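Local coordinates for arginine 3rd transport system periplasmic binding protein (Legionella pneumophila subsp. pneumophila str. Philadelphia 1, PDB 3KZG), which probably binds arginine in the periplasm as the solute-binding component of an amino-acid uptake system, at residues A[9-12]-A[18-21]; A[27-32]-A[222-227]; A[71-76]-A[81-86]; A[76-81]-A[189-194]. All blocks are in the same frame, centred on the assembly; numbering follows the deposited sequence.

Contact 1. Residues A[9-12]-A[18-21]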
loop_
_atom_site.group_PDB
_atom_site.type_symbol
_atom_site.label_atom_id
_atom_site.label_comp_id
_atom_site.label_asym_id
_atom_site.label_seq_id
_atom_site.Cartn_x
_atom_site.Cartn_y
_atom_site.Cartn_z
ATOM N N THR A 9 24.541 -24.237 -5.059
ATOM C CA THR A 9 24.175 -23.615 -3.787
ATOM C C THR A 9 24.863 -24.427 -2.694
ATOM O O THR A 9 25.228 -25.578 -2.924
ATOM C CB THR A 9 22.647 -23.640 -3.570
ATOM O OG1 THR A 9 22.320 -22.908 -2.380
ATOM C CG2 THR A 9 22.147 -25.071 -3.440
ATOM N N SER A 10 25.055 -23.844 -1.513
ATOM C CA SER A 10 25.728 -24.573 -0.443
ATOM C C SER A 10 24.854 -25.693 0.103
ATOM O O SER A 10 23.667 -25.783 -0.218
ATOM C CB SER A 10 26.132 -23.630 0.692
ATOM O OG SER A 10 25.000 -23.141 1.374
ATOM N N LYS A 11 25.451 -26.539 0.937
ATOM C CA LYS A 11 24.741 -27.672 1.515
ATOM C C LYS A 11 23.975 -27.402 2.802
ATOM O O LYS A 11 22.973 -28.055 3.071
ATOM C CB LYS A 11 25.717 -28.831 1.752
ATOM C CG LYS A 11 26.036 -29.625 0.497
ATOM C CD LYS A 11 27.062 -30.713 0.764
ATOM C CE LYS A 11 27.194 -31.647 -0.435
ATOM N NZ LYS A 11 28.312 -32.619 -0.270
ATOM N N PHE A 12 24.428 -26.448 3.604
ATOM C CA PHE A 12 23.732 -26.192 4.853
ATOM C C PHE A 12 23.978 -24.802 5.429
ATOM O O PHE A 12 25.073 -24.483 5.907
ATOM C CB PHE A 12 24.131 -27.260 5.883
ATOM C CG PHE A 12 23.284 -27.258 7.124
ATOM C CD1 PHE A 12 21.932 -27.587 7.063
ATOM C CD2 PHE A 12 23.835 -26.918 8.356
ATOM C CE1 PHE A 12 21.139 -27.576 8.213
ATOM C CE2 PHE A 12 23.053 -26.903 9.511
ATOM C CZ PHE A 12 21.700 -27.234 9.439
ATOM N N VAL A 18 19.253 -25.592 2.456
ATOM C CA VAL A 18 19.610 -26.789 3.192
ATOM C C VAL A 18 19.440 -27.968 2.240
ATOM O O VAL A 18 18.388 -28.141 1.618
ATOM C CB VAL A 18 18.685 -26.996 4.387
ATOM C CG1 VAL A 18 18.941 -25.955 5.463
ATOM C CG2 VAL A 18 17.286 -26.892 3.911
ATOM N N TRP A 19 20.488 -28.768 2.130
ATOM C CA TRP A 19 20.492 -29.944 1.270
ATOM C C TRP A 19 20.216 -31.180 2.136
ATOM O O TRP A 19 20.891 -31.394 3.143
ATOM C CB TRP A 19 21.858 -30.054 0.602
ATOM C CG TRP A 19 22.072 -31.291 -0.190
ATOM C CD1 TRP A 19 21.486 -31.618 -1.378
ATOM C CD2 TRP A 19 22.971 -32.358 0.127
ATOM N NE1 TRP A 19 21.972 -32.826 -1.824
ATOM C CE2 TRP A 19 22.882 -33.302 -0.920
ATOM C CE3 TRP A 19 23.844 -32.607 1.196
ATOM C CZ2 TRP A 19 23.639 -34.481 -0.931
ATOM C CZ3 TRP A 19 24.598 -33.782 1.183
ATOM C CH2 TRP A 19 24.487 -34.704 0.123
ATOM N N SER A 20 19.223 -31.973 1.739
ATOM C CA SER A 20 18.845 -33.191 2.468
ATOM C C SER A 20 19.055 -34.459 1.632
ATOM O O SER A 20 18.330 -35.445 1.793
ATOM C CB SER A 20 17.373 -33.120 2.890
ATOM O OG SER A 20 17.104 -31.959 3.659
ATOM N N GLY A 21 20.047 -34.429 0.746
ATOM C CA GLY A 21 20.322 -35.575 -0.102
ATOM C C GLY A 21 20.000 -35.282 -1.556
ATOM O O GLY A 21 19.152 -34.441 -1.848
#
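Strands 4-13 and 17-18 form a short β-hairpin, and F12 faces V18 across it as an antiparallel non-hydrogen-bonded pair, their CA atoms 4.5 Å apart. Both side chains lie on the same face of the sheet. The CG1 methyl of V18 meets the phenyl ring obliquely, 3.8 Å from CD1 of F12. One residue further out the backbones are tied directly: W19 N donates to K11 O over 2.8 Å, a fairly straight bond at 161° although the donor is tilted 30° from the carbonyl plane. The same oxygen also receives a CA-H contact from V18, with V18 CA 3.6 Å from K11 O.

Past this bond the side chains of K11 and W19 run side by side in the same direction. With CG of W19 anti to the backbone N (chi1 173°), the indole lies along the lysine's extended chain. CE of K11 sits over one face of the six-membered ring, 4.0 Å from its centroid and displaced toward the rim, a CH-pi contact. The amide N of G21 lies over the other face, 3.4 Å above the plane, and the indole is thereby sandwiched. A49 of strand 44-50 touches both K11 and W19, while S10 OG is hydrogen-bonded to E17 OE2, from the first strand to the start of the returning one. The whole is a β-hairpin at the end of the first strand of the lobe, probably close to the ligand cleft, as in relatives among the family 3 solute-binding proteins.

Contact 2. Residues A[27-32]-A[222-227]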
loop_
_atom_site.group_PDB
_atom_site.type_symbol
_atom_site.label_atom_id
_atom_site.label_comp_id
_atom_site.label_asym_id
_atom_site.label_seq_id
_atom_site.Cartn_x
_atom_site.Cartn_y
_atom_site.Cartn_z
ATOM N N TYR A 27 15.414 -26.691 0.168
ATOM C CA TYR A 27 14.498 -25.661 0.617
ATOM C C TYR A 27 15.247 -24.516 1.290
ATOM O O TYR A 27 16.347 -24.699 1.819
ATOM C CB TYR A 27 13.446 -26.259 1.557
ATOM C CG TYR A 27 13.945 -26.642 2.930
ATOM C CD1 TYR A 27 14.083 -25.683 3.938
ATOM C CD2 TYR A 27 14.252 -27.967 3.235
ATOM C CE1 TYR A 27 14.510 -26.033 5.216
ATOM C CE2 TYR A 27 14.680 -28.333 4.512
ATOM C CZ TYR A 27 14.807 -27.357 5.497
ATOM O OH TYR A 27 15.249 -27.707 6.747
ATOM N N GLY A 28 14.639 -23.336 1.252
ATOM C CA GLY A 28 15.242 -22.159 1.848
ATOM C C GLY A 28 14.950 -20.952 0.978
ATOM O O GLY A 28 14.456 -21.096 -0.141
ATOM N N PHE A 29 15.258 -19.763 1.480
ATOM C CA PHE A 29 15.007 -18.546 0.720
ATOM C C PHE A 29 15.717 -18.500 -0.636
ATOM O O PHE A 29 15.101 -18.143 -1.636
ATOM C CB PHE A 29 15.410 -17.314 1.531
ATOM C CG PHE A 29 15.125 -16.017 0.830
ATOM C CD1 PHE A 29 13.827 -15.545 0.719
ATOM C CD2 PHE A 29 16.157 -15.282 0.259
ATOM C CE1 PHE A 29 13.550 -14.356 0.052
ATOM C CE2 PHE A 29 15.895 -14.088 -0.415
ATOM C CZ PHE A 29 14.591 -13.625 -0.519
ATOM N N ASP A 30 17.005 -18.845 -0.675
ATOM C CA ASP A 30 17.748 -18.810 -1.940
ATOM C C ASP A 30 17.136 -19.742 -2.967
ATOM O O ASP A 30 17.081 -19.422 -4.155
ATOM C CB ASP A 30 19.222 -19.203 -1.745
ATOM C CG ASP A 30 20.052 -18.090 -1.149
ATOM O OD1 ASP A 30 19.660 -16.917 -1.298
ATOM O OD2 ASP A 30 21.108 -18.384 -0.549
ATOM N N ILE A 31 16.677 -20.898 -2.505
ATOM C CA ILE A 31 16.082 -21.873 -3.403
ATOM C C ILE A 31 14.835 -21.300 -4.056
ATOM O O ILE A 31 14.706 -21.327 -5.281
ATOM C CB ILE A 31 15.698 -23.176 -2.659
ATOM C CG1 ILE A 31 16.907 -23.729 -1.898
ATOM C CG2 ILE A 31 15.155 -24.199 -3.648
ATOM C CD1 ILE A 31 18.162 -23.900 -2.731
ATOM N N ASP A 32 13.923 -20.782 -3.236
ATOM C CA ASP A 32 12.677 -20.213 -3.732
ATOM C C ASP A 32 12.909 -19.008 -4.650
ATOM O O ASP A 32 12.214 -18.841 -5.653
ATOM C CB ASP A 32 11.761 -19.791 -2.571
ATOM C CG ASP A 32 11.285 -20.967 -1.715
ATOM O OD1 ASP A 32 11.277 -22.119 -2.203
ATOM O OD2 ASP A 32 10.899 -20.730 -0.547
ATOM N N LEU A 222 8.587 -8.978 -2.436
ATOM C CA LEU A 222 8.186 -8.619 -1.081
ATOM C C LEU A 222 7.498 -9.782 -0.381
ATOM O O LEU A 222 7.805 -10.085 0.775
ATOM C CB LEU A 222 7.252 -7.408 -1.100
ATOM C CG LEU A 222 6.807 -6.890 0.274
ATOM C CD1 LEU A 222 8.029 -6.579 1.131
ATOM C CD2 LEU A 222 5.958 -5.644 0.105
ATOM N N ARG A 223 6.576 -10.433 -1.085
ATOM C CA ARG A 223 5.850 -11.560 -0.520
ATOM C C ARG A 223 6.803 -12.663 -0.069
ATOM O O ARG A 223 6.714 -13.151 1.057
ATOM C CB ARG A 223 4.845 -12.115 -1.533
ATOM C CG ARG A 223 3.991 -13.251 -0.975
ATOM C CD ARG A 223 2.851 -13.651 -1.910
ATOM N NE ARG A 223 3.326 -14.154 -3.197
ATOM C CZ ARG A 223 3.499 -13.403 -4.280
ATOM N NH1 ARG A 223 3.232 -12.103 -4.244
ATOM N NH2 ARG A 223 3.947 -13.954 -5.402
ATOM N N LEU A 224 7.731 -13.046 -0.937
ATOM C CA LEU A 224 8.676 -14.094 -0.578
ATOM C C LEU A 224 9.559 -13.655 0.585
ATOM O O LEU A 224 9.698 -14.368 1.583
ATOM C CB LEU A 224 9.550 -14.452 -1.774
ATOM C CG LEU A 224 10.583 -15.543 -1.507
ATOM C CD1 LEU A 224 9.874 -16.854 -1.147
ATOM C CD2 LEU A 224 11.459 -15.714 -2.743
ATOM N N TYR A 225 10.150 -12.473 0.455
ATOM C CA TYR A 225 11.022 -11.945 1.490
ATOM C C TYR A 225 10.346 -11.910 2.862
ATOM O O TYR A 225 10.941 -12.307 3.869
ATOM C CB TYR A 225 11.474 -10.531 1.121
ATOM C CG TYR A 225 12.470 -9.950 2.086
ATOM C CD1 TYR A 225 13.839 -10.136 1.904
ATOM C CD2 TYR A 225 12.043 -9.234 3.207
ATOM C CE1 TYR A 225 14.759 -9.618 2.821
ATOM C CE2 TYR A 225 12.946 -8.724 4.120
ATOM C CZ TYR A 225 14.299 -8.917 3.924
ATOM O OH TYR A 225 15.184 -8.409 4.843
ATOM N N SER A 226 9.103 -11.440 2.897
ATOM C CA SER A 226 8.374 -11.331 4.152
ATOM C C SER A 226 8.071 -12.686 4.780
ATOM O O SER A 226 8.041 -12.809 6.001
ATOM C CB SER A 226 7.079 -10.535 3.946
ATOM O OG SER A 226 6.190 -11.204 3.069
ATOM N N GLU A 227 7.860 -13.703 3.947
ATOM C CA GLU A 227 7.570 -15.050 4.448
ATOM C C GLU A 227 8.745 -15.596 5.258
ATOM O O GLU A 227 8.564 -16.396 6.172
ATOM C CB GLU A 227 7.285 -16.016 3.287
ATOM C CG GLU A 227 6.126 -15.622 2.384
ATOM C CD GLU A 227 5.837 -16.659 1.311
ATOM O OE1 GLU A 227 5.293 -17.735 1.646
ATOM O OE2 GLU A 227 6.162 -16.404 0.129
#
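With CG of F29 anti to its backbone nitrogen (chi1 -178°) and CG of L224 likewise (chi1 180°), the phenyl ring and the leucine's isobutyl end meet obliquely between two helices. CE1 of F29 comes 3.6 Å from the branch carbon CG of L224 and 3.7 Å from its CD2. The other methyl of L224, CD1, turns to D32 and rests 3.8 Å from CB, so the leucine fits against both F29 and D32, residues three apart on one helix. On the phenyl ring's far end, CZ of F29 approaches CD1 of Y225 at 4.3 Å.

OD2 of D32 is hydrogen-bonded to the hydroxyl of Y228. The rings of Y228 and F229 both meet F29 edge-to-face, which extends the aromatic packing to the last modelled residue. Y225 and L222 also touch A217 of the second subunit. G28 is the N-cap of helix 29-40, and its carbonyl oxygen accepts from D32 N (3.2 Å). The first turn of that helix is packed on the C-terminal helix 220-228, the closure by which both chain ends build one lobe in bilobal periplasmic binding proteins.

Contact 3. Residues A[71-76]-A[81-86]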
loop_
_atom_site.group_PDB
_atom_site.type_symbol
_atom_site.label_atom_id
_atom_site.label_comp_id
_atom_site.label_asym_id
_atom_site.label_seq_id
_atom_site.Cartn_x
_atom_site.Cartn_y
_atom_site.Cartn_z
HETATM N N MSE A 71 25.707 -15.221 -1.076
HETATM C CA MSE A 71 27.001 -14.731 -1.533
HETATM C C MSE A 71 27.132 -13.220 -1.457
HETATM O O MSE A 71 26.485 -12.494 -2.210
HETATM C CB MSE A 71 27.249 -15.167 -2.971
HETATM C CG MSE A 71 28.700 -14.991 -3.384
HETATM SE SE MSE A 71 29.834 -16.093 -2.256
HETATM C CE MSE A 71 29.227 -17.810 -2.918
ATOM N N ILE A 72 27.996 -12.749 -0.569
ATOM C CA ILE A 72 28.193 -11.319 -0.392
ATOM C C ILE A 72 29.092 -10.676 -1.441
ATOM O O ILE A 72 30.227 -11.108 -1.661
ATOM C CB ILE A 72 28.782 -11.007 0.995
ATOM C CG1 ILE A 72 27.882 -11.595 2.086
ATOM C CG2 ILE A 72 28.915 -9.489 1.172
ATOM C CD1 ILE A 72 28.444 -11.469 3.476
ATOM N N ILE A 73 28.574 -9.630 -2.076
ATOM C CA ILE A 73 29.333 -8.897 -3.078
ATOM C C ILE A 73 30.478 -8.176 -2.383
ATOM O O ILE A 73 30.249 -7.323 -1.520
ATOM C CB ILE A 73 28.478 -7.816 -3.777
ATOM C CG1 ILE A 73 27.287 -8.451 -4.481
ATOM C CG2 ILE A 73 29.335 -7.044 -4.783
ATOM C CD1 ILE A 73 26.428 -7.438 -5.196
ATOM N N THR A 74 31.706 -8.518 -2.759
ATOM C CA THR A 74 32.887 -7.878 -2.186
ATOM C C THR A 74 33.847 -7.573 -3.323
ATOM O O THR A 74 33.803 -8.222 -4.366
ATOM C CB THR A 74 33.629 -8.792 -1.181
ATOM O OG1 THR A 74 34.207 -9.899 -1.883
ATOM C CG2 THR A 74 32.675 -9.314 -0.117
ATOM N N ASP A 75 34.719 -6.596 -3.121
ATOM C CA ASP A 75 35.684 -6.248 -4.156
ATOM C C ASP A 75 36.609 -7.419 -4.487
ATOM O O ASP A 75 36.944 -7.640 -5.648
ATOM C CB ASP A 75 36.504 -5.029 -3.727
ATOM C CG ASP A 75 35.713 -3.740 -3.817
ATOM O OD1 ASP A 75 35.096 -3.501 -4.878
ATOM O OD2 ASP A 75 35.713 -2.965 -2.839
ATOM N N GLU A 76 37.008 -8.175 -3.471
ATOM C CA GLU A 76 37.890 -9.315 -3.684
ATOM C C GLU A 76 37.285 -10.337 -4.640
ATOM O O GLU A 76 37.974 -10.865 -5.511
ATOM C CB GLU A 76 38.220 -9.987 -2.354
ATOM C CG GLU A 76 39.090 -9.139 -1.444
ATOM C CD GLU A 76 39.487 -9.860 -0.167
ATOM O OE1 GLU A 76 38.582 -10.233 0.612
ATOM O OE2 GLU A 76 40.703 -10.051 0.053
ATOM N N PHE A 81 34.724 -12.814 -10.462
ATOM C CA PHE A 81 33.315 -13.059 -10.737
ATOM C C PHE A 81 32.509 -11.779 -10.857
ATOM O O PHE A 81 32.911 -10.720 -10.372
ATOM C CB PHE A 81 32.692 -13.887 -9.615
ATOM C CG PHE A 81 33.351 -15.211 -9.395
ATOM C CD1 PHE A 81 33.150 -16.261 -10.285
ATOM C CD2 PHE A 81 34.171 -15.413 -8.292
ATOM C CE1 PHE A 81 33.757 -17.494 -10.074
ATOM C CE2 PHE A 81 34.782 -16.643 -8.073
ATOM C CZ PHE A 81 34.575 -17.684 -8.967
ATOM N N ILE A 82 31.357 -11.895 -11.505
ATOM C CA ILE A 82 30.457 -10.769 -11.626
ATOM C C ILE A 82 29.222 -11.139 -10.818
ATOM O O ILE A 82 28.925 -12.327 -10.613
ATOM C CB ILE A 82 30.076 -10.459 -13.096
ATOM C CG1 ILE A 82 29.469 -11.694 -13.767
ATOM C CG2 ILE A 82 31.310 -9.967 -13.845
ATOM C CD1 ILE A 82 28.964 -11.438 -15.176
ATOM N N PHE A 83 28.516 -10.117 -10.347
ATOM C CA PHE A 83 27.328 -10.315 -9.532
ATOM C C PHE A 83 26.085 -9.681 -10.144
ATOM O O PHE A 83 26.172 -8.752 -10.948
ATOM C CB PHE A 83 27.562 -9.711 -8.148
ATOM C CG PHE A 83 28.600 -10.433 -7.340
ATOM C CD1 PHE A 83 28.264 -11.567 -6.607
ATOM C CD2 PHE A 83 29.913 -9.975 -7.301
ATOM C CE1 PHE A 83 29.222 -12.230 -5.839
ATOM C CE2 PHE A 83 30.876 -10.632 -6.541
ATOM C CZ PHE A 83 30.529 -11.763 -5.806
ATOM N N SER A 84 24.927 -10.198 -9.764
ATOM C CA SER A 84 23.673 -9.646 -10.235
ATOM C C SER A 84 23.386 -8.529 -9.246
ATOM O O SER A 84 24.186 -8.266 -8.344
ATOM C CB SER A 84 22.558 -10.679 -10.119
ATOM O OG SER A 84 22.312 -10.955 -8.751
ATOM N N LEU A 85 22.246 -7.872 -9.408
ATOM C CA LEU A 85 21.876 -6.843 -8.452
ATOM C C LEU A 85 21.694 -7.606 -7.140
ATOM O O LEU A 85 21.263 -8.764 -7.143
ATOM C CB LEU A 85 20.546 -6.197 -8.849
ATOM C CG LEU A 85 20.489 -5.537 -10.230
ATOM C CD1 LEU A 85 19.067 -5.056 -10.517
ATOM C CD2 LEU A 85 21.477 -4.387 -10.278
ATOM N N PRO A 86 22.045 -6.989 -6.008
ATOM C CA PRO A 86 21.862 -7.713 -4.746
ATOM C C PRO A 86 20.362 -7.888 -4.526
ATOM O O PRO A 86 19.576 -7.020 -4.917
ATOM C CB PRO A 86 22.508 -6.784 -3.720
ATOM C CG PRO A 86 22.260 -5.416 -4.310
ATOM C CD PRO A 86 22.537 -5.618 -5.780
#
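F83 and I73 bury the most surface here, the isoleucine lying across one face of the phenyl ring. CG1 of I73 is 4.1 Å from the centroid of the F83 ring and 25° off its normal, a CH-pi contact. The two side chains slide past each other in opposite directions, and the isoleucine's branches spread along the phenylalanine: CG2 meets CD2 of F83 at 3.9 Å, and CD1 continues past CB of F83 to P86 CB, 4.2 Å away. Selenomethionine M71 comes in at roughly a right angle to the phenylalanine, placing CG in the plane of the ring at its edge, 3.7 Å from CE1. Its CG is anti to the backbone N (chi1 -166°), and the chain beyond bends twice.

The loop 71-76 and strand 82-83 flank a turn in the first lobe of the periplasmic binding protein fold; the loop probably runs beside the ligand cleft, as in relatives. Strand 82-83 pairs with strand 196-197, whose M196 touches both M71 and F83. S84 OG donates to L85 O at 2.9 Å, from 40° out of the carbonyl plane, and is also hydrogen-bonded to I195 N. P86 and L85 pack on L85 and P86 of the second subunit, respectively.

Contact 4. Residues A[76-81]-A[189-194]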
loop_
_atom_site.group_PDB
_atom_site.type_symbol
_atom_site.label_atom_id
_atom_site.label_comp_id
_atom_site.label_asym_id
_atom_site.label_seq_id
_atom_site.Cartn_x
_atom_site.Cartn_y
_atom_site.Cartn_z
ATOM N N GLU A 76 37.008 -8.175 -3.471
ATOM C CA GLU A 76 37.890 -9.315 -3.684
ATOM C C GLU A 76 37.285 -10.337 -4.640
ATOM O O GLU A 76 37.974 -10.865 -5.511
ATOM C CB GLU A 76 38.220 -9.987 -2.354
ATOM C CG GLU A 76 39.090 -9.139 -1.444
ATOM C CD GLU A 76 39.487 -9.860 -0.167
ATOM O OE1 GLU A 76 38.582 -10.233 0.612
ATOM O OE2 GLU A 76 40.703 -10.051 0.053
ATOM N N ARG A 77 35.996 -10.612 -4.481
ATOM C CA ARG A 77 35.322 -11.575 -5.339
ATOM C C ARG A 77 35.036 -11.022 -6.736
ATOM O O ARG A 77 35.013 -11.772 -7.713
ATOM C CB ARG A 77 34.018 -12.037 -4.683
ATOM C CG ARG A 77 34.217 -12.802 -3.377
ATOM C CD ARG A 77 35.083 -14.036 -3.597
ATOM N NE ARG A 77 35.196 -14.866 -2.404
ATOM C CZ ARG A 77 35.820 -16.039 -2.373
ATOM N NH1 ARG A 77 36.391 -16.516 -3.470
ATOM N NH2 ARG A 77 35.860 -16.746 -1.253
ATOM N N LYS A 78 34.826 -9.714 -6.841
ATOM C CA LYS A 78 34.538 -9.119 -8.139
ATOM C C LYS A 78 35.733 -9.155 -9.086
ATOM O O LYS A 78 35.624 -8.774 -10.250
ATOM C CB LYS A 78 34.030 -7.683 -7.971
ATOM C CG LYS A 78 32.627 -7.617 -7.382
ATOM C CD LYS A 78 31.972 -6.250 -7.551
ATOM C CE LYS A 78 32.615 -5.185 -6.682
ATOM N NZ LYS A 78 31.824 -3.918 -6.726
ATOM N N LYS A 79 36.870 -9.633 -8.591
ATOM C CA LYS A 79 38.076 -9.729 -9.408
ATOM C C LYS A 79 38.072 -10.992 -10.262
ATOM O O LYS A 79 38.841 -11.108 -11.213
ATOM C CB LYS A 79 39.319 -9.707 -8.513
ATOM C CG LYS A 79 39.433 -8.441 -7.681
ATOM C CD LYS A 79 40.694 -8.423 -6.835
ATOM C CE LYS A 79 40.777 -7.136 -6.036
ATOM N NZ LYS A 79 41.999 -7.074 -5.196
ATOM N N HIS A 80 37.195 -11.933 -9.929
ATOM C CA HIS A 80 37.105 -13.184 -10.673
ATOM C C HIS A 80 35.677 -13.522 -11.057
ATOM O O HIS A 80 35.441 -14.409 -11.876
ATOM C CB HIS A 80 37.696 -14.324 -9.842
ATOM C CG HIS A 80 39.160 -14.177 -9.587
ATOM N ND1 HIS A 80 40.113 -14.464 -10.541
ATOM C CD2 HIS A 80 39.836 -13.713 -8.509
ATOM C CE1 HIS A 80 41.312 -14.179 -10.062
ATOM N NE2 HIS A 80 41.171 -13.720 -8.831
ATOM N N PHE A 81 34.724 -12.814 -10.462
ATOM C CA PHE A 81 33.315 -13.059 -10.737
ATOM C C PHE A 81 32.509 -11.779 -10.857
ATOM O O PHE A 81 32.911 -10.720 -10.372
ATOM C CB PHE A 81 32.692 -13.887 -9.615
ATOM C CG PHE A 81 33.351 -15.211 -9.395
ATOM C CD1 PHE A 81 33.150 -16.261 -10.285
ATOM C CD2 PHE A 81 34.171 -15.413 -8.292
ATOM C CE1 PHE A 81 33.757 -17.494 -10.074
ATOM C CE2 PHE A 81 34.782 -16.643 -8.073
ATOM C CZ PHE A 81 34.575 -17.684 -8.967
ATOM N N ILE A 189 28.129 -5.696 6.186
ATOM C CA ILE A 189 29.329 -6.234 5.569
ATOM C C ILE A 189 29.072 -6.518 4.097
ATOM O O ILE A 189 28.074 -7.143 3.736
ATOM C CB ILE A 189 29.789 -7.532 6.269
ATOM C CG1 ILE A 189 31.064 -8.057 5.595
ATOM C CG2 ILE A 189 28.669 -8.563 6.234
ATOM C CD1 ILE A 189 31.589 -9.343 6.182
ATOM N N GLY A 190 29.972 -6.044 3.245
ATOM C CA GLY A 190 29.808 -6.265 1.822
ATOM C C GLY A 190 28.714 -5.395 1.233
ATOM O O GLY A 190 28.192 -4.500 1.897
ATOM N N GLU A 191 28.350 -5.669 -0.013
ATOM C CA GLU A 191 27.334 -4.876 -0.689
ATOM C C GLU A 191 26.057 -5.644 -1.020
ATOM O O GLU A 191 25.393 -5.353 -2.017
ATOM C CB GLU A 191 27.932 -4.270 -1.964
ATOM C CG GLU A 191 29.221 -3.501 -1.712
ATOM C CD GLU A 191 29.774 -2.830 -2.959
ATOM O OE1 GLU A 191 29.043 -2.035 -3.585
ATOM O OE2 GLU A 191 30.946 -3.093 -3.307
ATOM N N GLY A 192 25.717 -6.621 -0.180
ATOM C CA GLY A 192 24.501 -7.388 -0.391
ATOM C C GLY A 192 24.686 -8.797 -0.918
ATOM O O GLY A 192 25.716 -9.107 -1.503
ATOM N N TYR A 193 23.687 -9.651 -0.695
ATOM C CA TYR A 193 23.731 -11.026 -1.177
ATOM C C TYR A 193 23.302 -10.971 -2.630
ATOM O O TYR A 193 22.335 -10.290 -2.980
ATOM C CB TYR A 193 22.782 -11.935 -0.378
ATOM C CG TYR A 193 23.126 -12.062 1.096
ATOM C CD1 TYR A 193 24.402 -12.447 1.503
ATOM C CD2 TYR A 193 22.173 -11.786 2.083
ATOM C CE1 TYR A 193 24.727 -12.550 2.857
ATOM C CE2 TYR A 193 22.487 -11.890 3.441
ATOM C CZ TYR A 193 23.768 -12.270 3.818
ATOM O OH TYR A 193 24.095 -12.361 5.152
ATOM N N SER A 194 24.021 -11.691 -3.481
ATOM C CA SER A 194 23.724 -11.664 -4.904
ATOM C C SER A 194 24.006 -12.974 -5.628
ATOM O O SER A 194 24.649 -13.875 -5.089
ATOM C CB SER A 194 24.529 -10.532 -5.552
ATOM O OG SER A 194 24.667 -10.729 -6.946
#
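The side chain of K78 reaches across to E191, the two crossing at about a right angle, and they touch through their charged ends alone: NZ of K78 lies 3.6 Å from OE2 of E191, a long salt bridge. The backbones stay well apart, with 11.2 Å between K78 CA and E191 CA, so it is side-chain length that spans the gap. A bend at chi3 (-70°) angles the end of the lysine, whereas the glutamate is extended beyond CG. Each charge has a second, weak partner: D75 OD1 for the lysine, and K206 of the second subunit for E191 OE2. At its length this surface ion pair probably adds only modest attraction.

K78 belongs to the turn 76-81, in which R77 O accepts from both H80 N (3.1 Å) and F81 N (3.0 Å). Segment 189-194 is the return crossing from the second lobe to the first in this bilobal binding-protein fold, coming straight off strand 180-188. G190 and G192 both adopt positive phi there, and S90 OG is hydrogen-bonded to I189 O and G192 N, beside the outgoing crossover. The backbone of E191 is itself hydrogen-bonded to I73, while the lysine's side chain also packs on F83.

From the N terminus, contact 1 closes first, a hairpin with five residues between its segments. Contact 2 opens just after it and closes near the chain's end, joining the start of helix 29-40 to helix 220-228; the second lobe, with its five-stranded sheet, falls inside this long loop. T9 of contact 1 packs on I31 of contact 2 through CG2 and CD1. Contacts 3 and 4 are both nested within contact 2 and cross each other, sharing E76 and F81, their centres about 3 Å apart. Contact 3 lays loop 71-76 against strand 82-83 and the residues after it, and contact 4 adds the connection returning from the second lobe, where M71 O probably accepts from S194 N.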